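Local coordinates for adenosine deaminase 1 (Arthrobacter aurescens, PDB 3RYS), which probably catalyses the zinc-dependent hydrolytic deamination of adenine to hypoxanthine, a step of purine salvage, at residues A85-A90 and V134-I139; E99-P104 and R195-A200; D103-T108 and L152-Q157; T116-V121 and H162-G167; T210-V215 and E219-G224. All coordinates share one frame; numbering follows the deposited sequence.

Interaction 1 of 5, residues A85-A90 and V134-I139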
# COMPACT_ATOMS: atom_id res chain seq x y z
N ALA A 85 14.39 6.04 -1.15
CA ALA A 85 14.63 5.21 -2.33
C ALA A 85 13.30 4.93 -3.03
O ALA A 85 13.25 4.80 -4.24
CB ALA A 85 15.33 3.91 -1.95
N TYR A 86 12.24 4.84 -2.24
CA TYR A 86 10.91 4.65 -2.80
C TYR A 86 10.38 5.95 -3.38
O TYR A 86 9.89 5.98 -4.51
CB TYR A 86 9.92 4.12 -1.75
CG TYR A 86 8.49 4.41 -2.15
CD1 TYR A 86 7.87 3.68 -3.15
CD2 TYR A 86 7.77 5.43 -1.54
CE1 TYR A 86 6.57 3.95 -3.53
CE2 TYR A 86 6.48 5.71 -1.92
CZ TYR A 86 5.88 4.97 -2.91
OH TYR A 86 4.58 5.25 -3.29
N LEU A 87 10.45 7.03 -2.61
CA LEU A 87 9.94 8.32 -3.06
C LEU A 87 10.58 8.73 -4.38
O LEU A 87 9.93 9.27 -5.27
CB LEU A 87 10.16 9.40 -1.99
CG LEU A 87 9.35 9.26 -0.70
CD1 LEU A 87 9.87 10.19 0.39
CD2 LEU A 87 7.88 9.52 -0.96
N GLU A 88 11.87 8.44 -4.51
CA GLU A 88 12.62 8.74 -5.72
C GLU A 88 12.09 7.92 -6.91
O GLU A 88 11.81 8.48 -7.98
CB GLU A 88 14.11 8.47 -5.50
CG GLU A 88 14.99 8.71 -6.72
CD GLU A 88 16.41 8.19 -6.54
OE1 GLU A 88 16.76 7.78 -5.42
OE2 GLU A 88 17.18 8.20 -7.53
N ARG A 89 11.95 6.62 -6.71
CA ARG A 89 11.45 5.74 -7.77
C ARG A 89 9.97 5.98 -8.08
O ARG A 89 9.55 5.98 -9.24
CB ARG A 89 11.70 4.27 -7.41
CG ARG A 89 11.14 3.28 -8.42
CD ARG A 89 11.70 3.48 -9.83
NE ARG A 89 11.11 2.53 -10.77
CZ ARG A 89 9.91 2.66 -11.32
NH1 ARG A 89 9.16 3.72 -11.03
NH2 ARG A 89 9.45 1.75 -12.16
N ALA A 90 9.18 6.21 -7.03
CA ALA A 90 7.77 6.51 -7.20
C ALA A 90 7.57 7.76 -8.05
O ALA A 90 6.75 7.77 -8.97
CB ALA A 90 7.09 6.68 -5.84
N VAL A 134 6.51 14.90 -4.25
CA VAL A 134 5.46 13.98 -3.87
C VAL A 134 4.85 14.35 -2.52
O VAL A 134 5.54 14.37 -1.51
CB VAL A 134 5.99 12.54 -3.78
CG1 VAL A 134 4.93 11.61 -3.24
CG2 VAL A 134 6.48 12.06 -5.14
N SER A 135 3.55 14.64 -2.52
CA SER A 135 2.80 14.83 -1.27
C SER A 135 2.72 13.50 -0.55
O SER A 135 2.56 12.46 -1.18
CB SER A 135 1.39 15.32 -1.57
OG SER A 135 1.40 16.62 -2.12
N THR A 136 2.80 13.51 0.78
CA THR A 136 2.83 12.26 1.52
C THR A 136 2.02 12.25 2.81
O THR A 136 1.93 13.27 3.50
CB THR A 136 4.27 11.82 1.84
OG1 THR A 136 4.90 12.83 2.65
CG2 THR A 136 5.06 11.61 0.56
N LEU A 137 1.45 11.09 3.12
CA LEU A 137 0.82 10.85 4.42
C LEU A 137 1.36 9.55 5.01
O LEU A 137 1.59 8.57 4.29
CB LEU A 137 -0.71 10.78 4.30
CG LEU A 137 -1.48 12.11 4.23
CD1 LEU A 137 -0.97 13.12 5.26
CD2 LEU A 137 -1.45 12.70 2.84
N LEU A 138 1.59 9.54 6.32
CA LEU A 138 2.09 8.35 6.98
C LEU A 138 0.96 7.60 7.67
O LEU A 138 0.21 8.16 8.47
CB LEU A 138 3.18 8.71 7.99
CG LEU A 138 3.93 7.53 8.61
CD1 LEU A 138 4.34 6.53 7.53
CD2 LEU A 138 5.13 7.99 9.41
N ILE A 139 0.83 6.32 7.33
CA ILE A 139 -0.20 5.48 7.93
C ILE A 139 0.43 4.34 8.71
O ILE A 139 1.17 3.53 8.16
CB ILE A 139 -1.13 4.90 6.86
CG1 ILE A 139 -2.05 6.00 6.32
CG2 ILE A 139 -1.97 3.76 7.42
CD1 ILE A 139 -3.12 5.47 5.40

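Interaction 2 of 5, residues E99-P104 and R195-A200. With ZN (zinc ion), chain C; ADE (adenine), chain D.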
# COMPACT_ATOMS: atom_id res chain seq x y z
N GLU A 99 0.40 7.78 -0.08
CA GLU A 99 -0.03 7.53 1.28
C GLU A 99 0.54 6.20 1.75
O GLU A 99 0.11 5.13 1.32
CB GLU A 99 -1.55 7.62 1.41
CG GLU A 99 -2.05 9.06 1.26
CD GLU A 99 -3.56 9.19 1.33
OE1 GLU A 99 -4.22 8.34 1.96
OE2 GLU A 99 -4.08 10.17 0.75
N ILE A 100 1.53 6.28 2.63
CA ILE A 100 2.45 5.18 2.87
C ILE A 100 2.20 4.44 4.18
O ILE A 100 2.10 5.04 5.25
CB ILE A 100 3.90 5.71 2.86
CG1 ILE A 100 4.19 6.37 1.51
CG2 ILE A 100 4.88 4.59 3.15
CD1 ILE A 100 5.33 7.36 1.55
N MET A 101 2.10 3.12 4.08
CA MET A 101 1.93 2.29 5.26
C MET A 101 3.26 1.85 5.86
O MET A 101 4.30 1.79 5.19
CB MET A 101 1.07 1.06 4.96
CG MET A 101 -0.39 1.24 5.33
SD MET A 101 -1.39 -0.19 4.88
CE MET A 101 -1.62 0.09 3.13
N MET A 102 3.21 1.54 7.15
CA MET A 102 4.38 1.14 7.89
C MET A 102 3.89 0.23 9.01
O MET A 102 2.83 0.47 9.58
CB MET A 102 5.05 2.39 8.46
CG MET A 102 5.97 2.16 9.63
SD MET A 102 6.43 3.76 10.33
CE MET A 102 7.51 3.23 11.65
N ASP A 103 4.64 -0.83 9.29
CA ASP A 103 4.27 -1.77 10.34
C ASP A 103 5.11 -1.52 11.59
O ASP A 103 6.14 -2.18 11.79
CB ASP A 103 4.45 -3.22 9.88
CG ASP A 103 3.60 -3.56 8.66
OD1 ASP A 103 2.58 -2.88 8.42
OD2 ASP A 103 3.96 -4.53 7.95
N PRO A 104 4.68 -0.58 12.44
CA PRO A 104 5.41 -0.25 13.66
C PRO A 104 5.82 -1.51 14.42
O PRO A 104 6.97 -1.62 14.85
CB PRO A 104 4.39 0.54 14.48
CG PRO A 104 3.45 1.08 13.49
CD PRO A 104 3.37 0.10 12.38
N ARG A 195 -7.59 8.85 10.54
CA ARG A 195 -8.30 8.26 9.42
C ARG A 195 -8.11 6.75 9.41
O ARG A 195 -7.18 6.23 10.04
CB ARG A 195 -7.85 8.90 8.11
CG ARG A 195 -8.33 10.33 7.97
CD ARG A 195 -8.07 10.87 6.59
NE ARG A 195 -9.07 11.87 6.20
CZ ARG A 195 -10.27 11.56 5.71
NH1 ARG A 195 -10.63 10.30 5.55
NH2 ARG A 195 -11.12 12.53 5.38
N ARG A 196 -8.98 6.03 8.72
CA ARG A 196 -9.00 4.58 8.83
C ARG A 196 -9.01 3.85 7.50
O ARG A 196 -9.81 4.15 6.62
CB ARG A 196 -10.22 4.14 9.64
CG ARG A 196 -10.13 4.48 11.11
CD ARG A 196 -11.45 5.07 11.57
NE ARG A 196 -11.55 6.46 11.16
CZ ARG A 196 -12.67 7.02 10.71
NH1 ARG A 196 -13.78 6.31 10.61
NH2 ARG A 196 -12.67 8.30 10.35
N ILE A 197 -8.10 2.89 7.36
CA ILE A 197 -8.13 1.95 6.24
C ILE A 197 -7.84 0.54 6.76
O ILE A 197 -7.33 0.37 7.87
CB ILE A 197 -7.12 2.31 5.15
CG1 ILE A 197 -5.70 2.19 5.69
CG2 ILE A 197 -7.38 3.70 4.62
CD1 ILE A 197 -4.63 2.43 4.65
N ALA A 198 -8.16 -0.47 5.96
CA ALA A 198 -7.91 -1.85 6.36
C ALA A 198 -7.85 -2.79 5.17
O ALA A 198 -8.60 -2.64 4.21
CB ALA A 198 -8.98 -2.31 7.35
N HIS A 199 -6.94 -3.75 5.24
CA HIS A 199 -6.88 -4.83 4.26
C HIS A 199 -8.10 -5.72 4.40
O HIS A 199 -8.41 -6.18 5.50
CB HIS A 199 -5.61 -5.65 4.43
CG HIS A 199 -4.39 -5.00 3.87
ND1 HIS A 199 -4.00 -3.72 4.21
CD2 HIS A 199 -3.46 -5.45 2.99
CE1 HIS A 199 -2.89 -3.41 3.56
NE2 HIS A 199 -2.54 -4.44 2.82
N ALA A 200 -8.78 -5.97 3.29
CA ALA A 200 -9.96 -6.83 3.30
C ALA A 200 -10.24 -7.42 1.92
O ALA A 200 -10.18 -6.72 0.91
CB ALA A 200 -11.18 -6.07 3.82
ZN ZN C . -1.01 -4.66 1.15
N9 ADE D . 1.66 -6.85 4.56
C8 ADE D . 2.34 -6.21 3.56
N7 ADE D . 1.74 -6.24 2.39
C5 ADE D . 0.58 -6.96 2.65
C6 ADE D . -0.50 -7.35 1.82
N6 ADE D . -0.56 -7.06 0.52
N1 ADE D . -1.50 -8.07 2.39
C2 ADE D . -1.42 -8.36 3.69
N3 ADE D . -0.47 -8.05 4.57
C4 ADE D . 0.51 -7.34 3.98

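Interaction 3 of 5, residues D103-T108 and L152-Q157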
# COMPACT_ATOMS: atom_id res chain seq x y z
N ASP A 103 4.64 -0.83 9.29
CA ASP A 103 4.27 -1.77 10.34
C ASP A 103 5.11 -1.52 11.59
O ASP A 103 6.14 -2.18 11.79
CB ASP A 103 4.45 -3.22 9.88
CG ASP A 103 3.60 -3.56 8.66
OD1 ASP A 103 2.58 -2.88 8.42
OD2 ASP A 103 3.96 -4.53 7.95
N PRO A 104 4.68 -0.58 12.44
CA PRO A 104 5.41 -0.25 13.66
C PRO A 104 5.82 -1.51 14.42
O PRO A 104 6.97 -1.62 14.85
CB PRO A 104 4.39 0.54 14.48
CG PRO A 104 3.45 1.08 13.49
CD PRO A 104 3.37 0.10 12.38
N GLN A 105 4.89 -2.45 14.58
CA GLN A 105 5.14 -3.65 15.37
C GLN A 105 6.21 -4.57 14.77
O GLN A 105 6.89 -5.28 15.50
CB GLN A 105 3.84 -4.44 15.57
CG GLN A 105 2.83 -3.76 16.47
CD GLN A 105 1.42 -4.28 16.23
OE1 GLN A 105 0.85 -4.07 15.16
NE2 GLN A 105 0.86 -4.97 17.22
N ALA A 106 6.35 -4.56 13.45
CA ALA A 106 7.33 -5.42 12.80
C ALA A 106 8.75 -4.96 13.11
O ALA A 106 9.72 -5.66 12.82
CB ALA A 106 7.11 -5.45 11.30
N HIS A 107 8.87 -3.78 13.71
CA HIS A 107 10.17 -3.26 14.10
C HIS A 107 10.35 -3.23 15.62
O HIS A 107 11.43 -3.51 16.13
CB HIS A 107 10.40 -1.88 13.48
CG HIS A 107 10.05 -1.82 12.03
ND1 HIS A 107 8.98 -1.09 11.56
CD2 HIS A 107 10.60 -2.42 10.95
CE1 HIS A 107 8.89 -1.24 10.25
NE2 HIS A 107 9.86 -2.04 9.86
N THR A 108 9.28 -2.91 16.34
CA THR A 108 9.34 -2.90 17.80
C THR A 108 9.48 -4.33 18.34
O THR A 108 10.00 -4.53 19.44
CB THR A 108 8.11 -2.21 18.43
OG1 THR A 108 6.92 -2.94 18.11
CG2 THR A 108 7.97 -0.78 17.92
N LEU A 152 -3.25 -1.73 20.62
CA LEU A 152 -3.78 -0.58 21.36
C LEU A 152 -2.68 0.11 22.16
O LEU A 152 -2.66 1.34 22.27
CB LEU A 152 -4.93 -0.99 22.28
CG LEU A 152 -6.29 -1.13 21.59
CD1 LEU A 152 -7.25 -1.99 22.41
CD2 LEU A 152 -6.88 0.25 21.32
N GLU A 153 -1.76 -0.68 22.71
CA GLU A 153 -0.66 -0.10 23.47
C GLU A 153 0.31 0.65 22.57
O GLU A 153 0.79 1.72 22.95
CB GLU A 153 0.07 -1.17 24.28
CG GLU A 153 -0.60 -1.48 25.61
CD GLU A 153 0.19 -2.45 26.46
OE1 GLU A 153 1.33 -2.80 26.07
OE2 GLU A 153 -0.33 -2.87 27.51
N VAL A 154 0.60 0.10 21.40
CA VAL A 154 1.46 0.78 20.43
C VAL A 154 0.81 2.07 19.94
O VAL A 154 1.46 3.12 19.86
CB VAL A 154 1.79 -0.13 19.23
CG1 VAL A 154 2.57 0.65 18.17
CG2 VAL A 154 2.57 -1.36 19.68
N LEU A 155 -0.48 2.00 19.62
CA LEU A 155 -1.24 3.18 19.23
C LEU A 155 -1.11 4.28 20.28
O LEU A 155 -0.84 5.43 19.95
CB LEU A 155 -2.71 2.83 19.01
CG LEU A 155 -3.61 4.02 18.67
CD1 LEU A 155 -3.06 4.78 17.49
CD2 LEU A 155 -5.04 3.56 18.40
N ASP A 156 -1.31 3.91 21.54
CA ASP A 156 -1.17 4.84 22.66
C ASP A 156 0.18 5.55 22.65
O ASP A 156 0.25 6.76 22.87
CB ASP A 156 -1.32 4.10 23.99
CG ASP A 156 -2.76 3.87 24.37
OD1 ASP A 156 -3.64 4.63 23.90
OD2 ASP A 156 -3.02 2.93 25.15
N GLN A 157 1.25 4.80 22.41
CA GLN A 157 2.59 5.39 22.40
C GLN A 157 2.80 6.30 21.20
O GLN A 157 3.45 7.34 21.33
CB GLN A 157 3.66 4.31 22.45
CG GLN A 157 4.33 4.21 23.80
CD GLN A 157 5.36 5.30 24.03
OE1 GLN A 157 6.34 5.41 23.28
NE2 GLN A 157 5.15 6.11 25.05

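Interaction 4 of 5, residues T116-V121 and H162-G167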
# COMPACT_ATOMS: atom_id res chain seq x y z
N THR A 116 12.70 5.29 16.66
CA THR A 116 13.61 5.03 15.55
C THR A 116 12.90 4.84 14.21
O THR A 116 13.26 5.49 13.22
CB THR A 116 14.49 3.79 15.81
OG1 THR A 116 15.25 3.99 17.01
CG2 THR A 116 15.44 3.55 14.65
N CYS A 117 11.91 3.96 14.16
CA CYS A 117 11.23 3.69 12.89
C CYS A 117 10.36 4.86 12.44
O CYS A 117 10.36 5.22 11.26
CB CYS A 117 10.46 2.36 12.91
SG CYS A 117 9.21 2.14 14.22
N VAL A 118 9.63 5.48 13.36
CA VAL A 118 8.80 6.64 13.02
C VAL A 118 9.64 7.83 12.55
O VAL A 118 9.37 8.41 11.50
CB VAL A 118 7.92 7.09 14.20
CG1 VAL A 118 7.10 8.31 13.80
CG2 VAL A 118 7.02 5.95 14.65
N ASN A 119 10.65 8.20 13.33
CA ASN A 119 11.53 9.31 12.95
C ASN A 119 12.22 9.08 11.61
O ASN A 119 12.33 9.99 10.79
CB ASN A 119 12.58 9.58 14.04
CG ASN A 119 11.98 10.19 15.29
OD1 ASN A 119 10.80 10.55 15.33
ND2 ASN A 119 12.80 10.31 16.33
N GLY A 120 12.69 7.85 11.39
CA GLY A 120 13.39 7.51 10.16
C GLY A 120 12.56 7.80 8.93
O GLY A 120 13.02 8.44 7.99
N VAL A 121 11.32 7.33 8.94
CA VAL A 121 10.41 7.53 7.82
C VAL A 121 9.97 8.98 7.71
O VAL A 121 10.13 9.61 6.66
CB VAL A 121 9.16 6.63 7.94
CG1 VAL A 121 8.19 6.91 6.81
CG2 VAL A 121 9.56 5.16 7.96
N HIS A 162 3.24 11.92 19.78
CA HIS A 162 2.82 12.78 18.68
C HIS A 162 3.45 12.34 17.36
O HIS A 162 4.01 13.16 16.62
CB HIS A 162 3.19 14.23 18.97
CG HIS A 162 2.43 14.84 20.11
ND1 HIS A 162 3.00 15.09 21.34
CD2 HIS A 162 1.14 15.25 20.20
CE1 HIS A 162 2.10 15.63 22.14
NE2 HIS A 162 0.96 15.73 21.48
N ALA A 163 3.38 11.05 17.05
CA ALA A 163 3.90 10.55 15.79
C ALA A 163 3.10 11.15 14.64
O ALA A 163 1.87 11.22 14.71
CB ALA A 163 3.85 9.04 15.74
N PRO A 164 3.80 11.60 13.58
CA PRO A 164 3.21 12.25 12.40
C PRO A 164 2.38 11.29 11.55
O PRO A 164 2.61 11.19 10.34
CB PRO A 164 4.43 12.71 11.59
CG PRO A 164 5.59 12.63 12.52
CD PRO A 164 5.27 11.53 13.48
N ILE A 165 1.42 10.60 12.16
CA ILE A 165 0.55 9.69 11.42
C ILE A 165 -0.78 10.37 11.08
O ILE A 165 -1.33 11.12 11.89
CB ILE A 165 0.30 8.37 12.18
CG1 ILE A 165 -0.31 8.63 13.56
CG2 ILE A 165 1.59 7.58 12.32
CD1 ILE A 165 -0.59 7.37 14.35
N ALA A 166 -1.27 10.11 9.87
CA ALA A 166 -2.53 10.68 9.42
C ALA A 166 -3.68 9.70 9.64
O ALA A 166 -4.84 10.09 9.74
CB ALA A 166 -2.43 11.05 7.95
N GLY A 167 -3.35 8.42 9.70
CA GLY A 167 -4.36 7.39 9.83
C GLY A 167 -3.80 6.05 10.26
O GLY A 167 -2.60 5.90 10.51

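Interaction 5 of 5, residues T210-V215 and E219-G224. With ADE (adenine), chain D.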
# COMPACT_ATOMS: atom_id res chain seq x y z
N THR A 210 -17.31 -6.25 4.73
CA THR A 210 -18.43 -5.71 5.45
C THR A 210 -18.05 -5.47 6.90
O THR A 210 -18.46 -4.55 7.49
CB THR A 210 -19.62 -6.68 5.33
OG1 THR A 210 -19.93 -6.83 3.97
CG2 THR A 210 -20.79 -6.18 6.00
N GLU A 211 -17.24 -6.33 7.46
CA GLU A 211 -16.76 -6.14 8.78
C GLU A 211 -15.89 -4.91 8.92
O GLU A 211 -16.01 -4.20 9.81
CB GLU A 211 -16.00 -7.39 9.20
CG GLU A 211 -16.79 -8.35 9.95
CD GLU A 211 -15.99 -9.32 10.66
OE1 GLU A 211 -15.08 -8.99 11.34
OE2 GLU A 211 -16.30 -10.47 10.60
N ALA A 212 -15.00 -4.70 8.01
CA ALA A 212 -14.11 -3.54 7.99
C ALA A 212 -14.89 -2.25 7.80
O ALA A 212 -14.53 -1.21 8.35
CB ALA A 212 -13.06 -3.71 6.90
N LEU A 213 -15.97 -2.31 7.02
CA LEU A 213 -16.80 -1.14 6.78
C LEU A 213 -17.71 -0.79 7.97
O LEU A 213 -17.84 0.37 8.33
CB LEU A 213 -17.65 -1.33 5.53
CG LEU A 213 -16.91 -1.27 4.19
CD1 LEU A 213 -17.82 -1.72 3.06
CD2 LEU A 213 -16.40 0.14 3.93
N ASP A 214 -18.32 -1.81 8.56
CA ASP A 214 -19.36 -1.60 9.57
C ASP A 214 -18.83 -1.60 11.00
O ASP A 214 -19.20 -0.75 11.81
CB ASP A 214 -20.46 -2.64 9.40
CG ASP A 214 -21.28 -2.43 8.14
OD1 ASP A 214 -21.26 -1.29 7.61
OD2 ASP A 214 -21.93 -3.38 7.67
N VAL A 215 -17.96 -2.56 11.31
CA VAL A 215 -17.39 -2.67 12.64
C VAL A 215 -16.22 -1.70 12.83
O VAL A 215 -16.10 -1.07 13.88
CB VAL A 215 -16.92 -4.11 12.93
CG1 VAL A 215 -16.45 -4.24 14.37
CG2 VAL A 215 -18.05 -5.10 12.65
N GLU A 219 -12.33 3.97 5.84
CA GLU A 219 -12.67 4.94 4.81
C GLU A 219 -12.32 4.46 3.41
O GLU A 219 -12.78 5.02 2.42
CB GLU A 219 -11.99 6.27 5.10
CG GLU A 219 -11.98 6.57 6.57
CD GLU A 219 -11.80 8.04 6.84
OE1 GLU A 219 -10.83 8.39 7.54
OE2 GLU A 219 -12.62 8.83 6.33
N ARG A 220 -11.47 3.44 3.34
CA ARG A 220 -11.27 2.73 2.08
C ARG A 220 -10.77 1.30 2.30
O ARG A 220 -10.09 1.02 3.28
CB ARG A 220 -10.39 3.51 1.10
CG ARG A 220 -9.13 4.14 1.68
CD ARG A 220 -8.31 4.82 0.58
NE ARG A 220 -6.90 4.89 0.94
CZ ARG A 220 -6.24 6.01 1.22
NH1 ARG A 220 -6.85 7.18 1.15
NH2 ARG A 220 -4.96 5.97 1.55
N ILE A 221 -11.14 0.41 1.38
CA ILE A 221 -10.79 -1.00 1.49
C ILE A 221 -9.52 -1.29 0.71
O ILE A 221 -9.36 -0.85 -0.44
CB ILE A 221 -11.92 -1.90 0.98
CG1 ILE A 221 -13.15 -1.81 1.89
CG2 ILE A 221 -11.45 -3.34 0.87
CD1 ILE A 221 -12.96 -2.48 3.23
N ASP A 222 -8.61 -2.03 1.33
CA ASP A 222 -7.36 -2.37 0.68
C ASP A 222 -7.43 -3.77 0.06
O ASP A 222 -7.73 -4.75 0.74
CB ASP A 222 -6.20 -2.22 1.67
CG ASP A 222 -6.04 -0.78 2.15
OD1 ASP A 222 -6.00 0.13 1.29
OD2 ASP A 222 -5.95 -0.56 3.37
N HIS A 223 -7.15 -3.83 -1.24
CA HIS A 223 -7.39 -5.02 -2.06
C HIS A 223 -8.88 -5.12 -2.43
O HIS A 223 -9.32 -4.56 -3.43
CB HIS A 223 -6.88 -6.30 -1.39
CG HIS A 223 -5.39 -6.39 -1.33
ND1 HIS A 223 -4.60 -6.45 -2.46
CD2 HIS A 223 -4.54 -6.45 -0.28
CE1 HIS A 223 -3.33 -6.53 -2.11
NE2 HIS A 223 -3.27 -6.54 -0.79
N GLY A 224 -9.65 -5.85 -1.63
CA GLY A 224 -11.09 -5.94 -1.81
C GLY A 224 -11.57 -6.76 -2.99
O GLY A 224 -12.76 -6.77 -3.30
N9 ADE D . 1.66 -6.85 4.56
C8 ADE D . 2.34 -6.21 3.56
N7 ADE D . 1.74 -6.24 2.39
C5 ADE D . 0.58 -6.96 2.65
C6 ADE D . -0.50 -7.35 1.82
N6 ADE D . -0.56 -7.06 0.52
N1 ADE D . -1.50 -8.07 2.39
C2 ADE D . -1.42 -8.36 3.69
N3 ADE D . -0.47 -8.05 4.57
C4 ADE D . 0.51 -7.34 3.98

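Interaction 1 of 5, residues A85-A90 and V134-I139
Leu-87 carries the helix side of this contact, and one of its methyls, CD2, does the touching. The interaction is apolar throughout. CD2 of Leu-87 lies 3.8 Å from CG2 of Thr-136, and the two side chains cross at about a right angle. The same CD2 of Leu-87 stands 4.3 Å from CG1 of Val-134, so a single leucine methyl touches Val-134, just before the strand, and Thr-136 within it. OG1 of Thr-136 sits between the backbone N and the carbonyl carbon (chi1 60°), while CG2 lies beside the N and is the branch that meets Leu-87.

Polar bonding is kept apart from this greasy patch. The hydroxyl of Thr-136 shares a hydrogen bond with that of Ser-128, and the carbonyl O of Val-134 is bonded to the same serine. Thr-136 thus illustrates how a small amphipathic residue can show a methyl to one helix while its hydroxyl is held by another.

In the TIM barrel, helix 76-92 belongs to the outer layer, and it packs here on the outward side of strand 135-143. Helix 128-132 adds Phe-132 next to Leu-87, helix 114-125 brings Leu-125 against both Leu-87 and Thr-136, and strand 95-102 runs parallel to strand 135-143 as its neighbour.

Interaction 2 of 5, residues E99-P104 and R195-A200
The imidazole of His-199 meets Met-101 at its edge, not over a face. Methyl CE of Met-101 comes to 3.7 Å from ring atom CE1 of His-199, near the ring plane. The sulfur SD of Met-101 is 4.9 Å from the centroid of the His-199 ring and 82° off the normal, a Met-aromatic contact made at the rim. NE2 of His-199 binds the zinc ion at 2.3 Å. Adenine is close as well, its N1 lying 3.3 Å from CD2 of His-199.

A bend at chi3 (-79°) lets the methionine end serve two partners. CE of Met-101 also reaches CD1 of Ile-197, 4.1 Å away, where the two side chains meet tip to tip. Shortening Met-101 to an alanine is likely to open a gap beside CE1 of the zinc-bound ring and leave Ile-197 CD1 without this neighbour.

Strands 95-102 and 195-200 are not adjacent in the sheet, so the contact bridges the interior of the barrel, with Ile-139 also touching Met-101 and Ile-197. His-19, His-21 and Asp-280 complete the protein ligands of the metal. A single zinc ion held by histidines and an aspartate within a TIM barrel is the arrangement of the adenosine and AMP deaminase family; here Met-101 packs against one of the ligands.

Interaction 3 of 5, residues D103-T108 and L152-Q157
Pro-104 and Gln-105 pack on Val-154 in an apolar helix-to-helix contact on the periphery of the TIM barrel, where short helix 104-108, which follows strand 95-102, meets helix 148-160. Val-154 is the hub. CG1 of Val-154 approaches CB of Pro-104 at 4.1 Å, and CG2 of Val-154 approaches CG of Gln-105 at 4.0 Å, so the forked side chain spends one branch on each of two consecutive residues. The fork is set by chi1 of 174°: CG1 stands anti to the backbone N of Val-154, and CG2 falls beside that N.

Gln-105 contributes only its aliphatic stem. CG lies beside its own backbone N, and the chain runs extended beyond it, carrying the amide past the valine to where OE1 accepts a hydrogen bond from the backbone N of Leu-143. That bond anchors the amide end and helps fix the stem that Val-154 touches. The short helix is tied internally as well, since the carbonyl O of Pro-104 receives both His-107 N, at 3.1 Å, and Thr-108 N, at 3.0 Å.

The side chain of Pro-104 is about 11 Å from the bound adenine at the nearest atoms, so this packing stays clear of the pocket. Pro-104 also rests on Ala-140 of strand 135-143 and on Leu-114 of helix 114-125, while Leu-155, on helix 148-160, turns to Leu-185 of helix 183-191.

Interaction 4 of 5, residues T116-V121 and H162-G167
Ala-163 and Pro-164 lie against Val-118 where a helix-to-strand connection of the TIM barrel, running from helix 148-160 to strand 167-171, passes the neighbouring helix 114-125. Two local motifs shape this connection. His-162, with a positive phi of 58°, leaves the helix in a Schellman motif, a common way for a chain to break out of a last helical turn. Two residues on, Pro-164 is the centre of an inverse gamma turn, closed by a hydrogen bond from Ile-165 N to Ala-163 O of 2.7 Å. Together they swing the backbone past Val-118 before it enters the sheet.

The contact is apolar and only partly buried: Val-118 is enclosed, whereas the proline sits at the solvent-facing border. Leu-158 of helix 148-160 touches both Val-118 and Ala-163, and Met-102 reaches Val-118 from strand 95-102. Farther along the connection, the backbone of Ala-166 bonds to both Leu-138 and Arg-195, joining it to the strands that hold those residues.

One methyl of Val-118 does the work. CG1 of Val-118 extends anti to the backbone N (chi1 179°) and stands 3.9 Å from CB of Ala-163. The side chains of Val-118 and Pro-164 are set at a slant to each other, and the same CG1 of Val-118 comes to 3.7 Å from CD of Pro-164.

Interaction 5 of 5, residues T210-V215 and E219-G224
Ile-221 sets its terminal methyl CD1 against CB of Ala-212 at 3.9 Å, and the same CD1 of Ile-221 lies 4.2 Å from CG of Leu-213. This is the helix-on-strand packing of a beta-alpha-beta unit of the TIM barrel, built from strand 195-200, helix 206-214 and strand 220-221. The isoleucine chain is bent to reach the helix: CG1 lies beside the backbone N, and chi2 of -72° turns CD1 out of an extended course. Small Ala-212 admits the methyl close to the helix backbone, while Leu-213 borders it and also touches Leu-237 of helix 231-240.

Polar partners lie close by in the chain. Arg-220 of the strand forms a salt bridge with Glu-99, and Glu-219 just before it forms one with Arg-195.

Beyond Ile-221 the chain turns a corner at Asp-222 and carries His-223 into the adenine pocket, where its ring meets that of His-19 edge-to-face. With a leucine here instead of His-223, adenine N6 would probably lose its imidazole neighbour and the His-19 ring its edge-to-face partner. In the bound complex the ligand lies at the edge of the His-223 ring, near its plane, with NE2 of His-223 3.1 Å from N6 of adenine.

The five contacts sample one TIM barrel from its outer helices to its active centre. Interaction 2 crosses the interior, its centre about 7 Å from that of the chain. Interactions 1 and 5 pack helix on strand, 1 also touching the loop just before its strand; interaction 3 sets helix on helix and interaction 4 helix on loop. Interactions 1, 2 and 5 reach the same parallel sheet. The centres of interactions 2 and 5 are about 12 Å apart, and two salt bridges link them. Interactions 3 and 4, centres about 11 Å apart, lie on the same side of the chain's centre. Along the chain, interaction 1 alternates with 2, 3 and 4, whereas interaction 5 follows them all. Sequentially distant elements thus interlock around a pocket to which interaction 2 gives a zinc and adenine contact and interaction 5 an adenine contact.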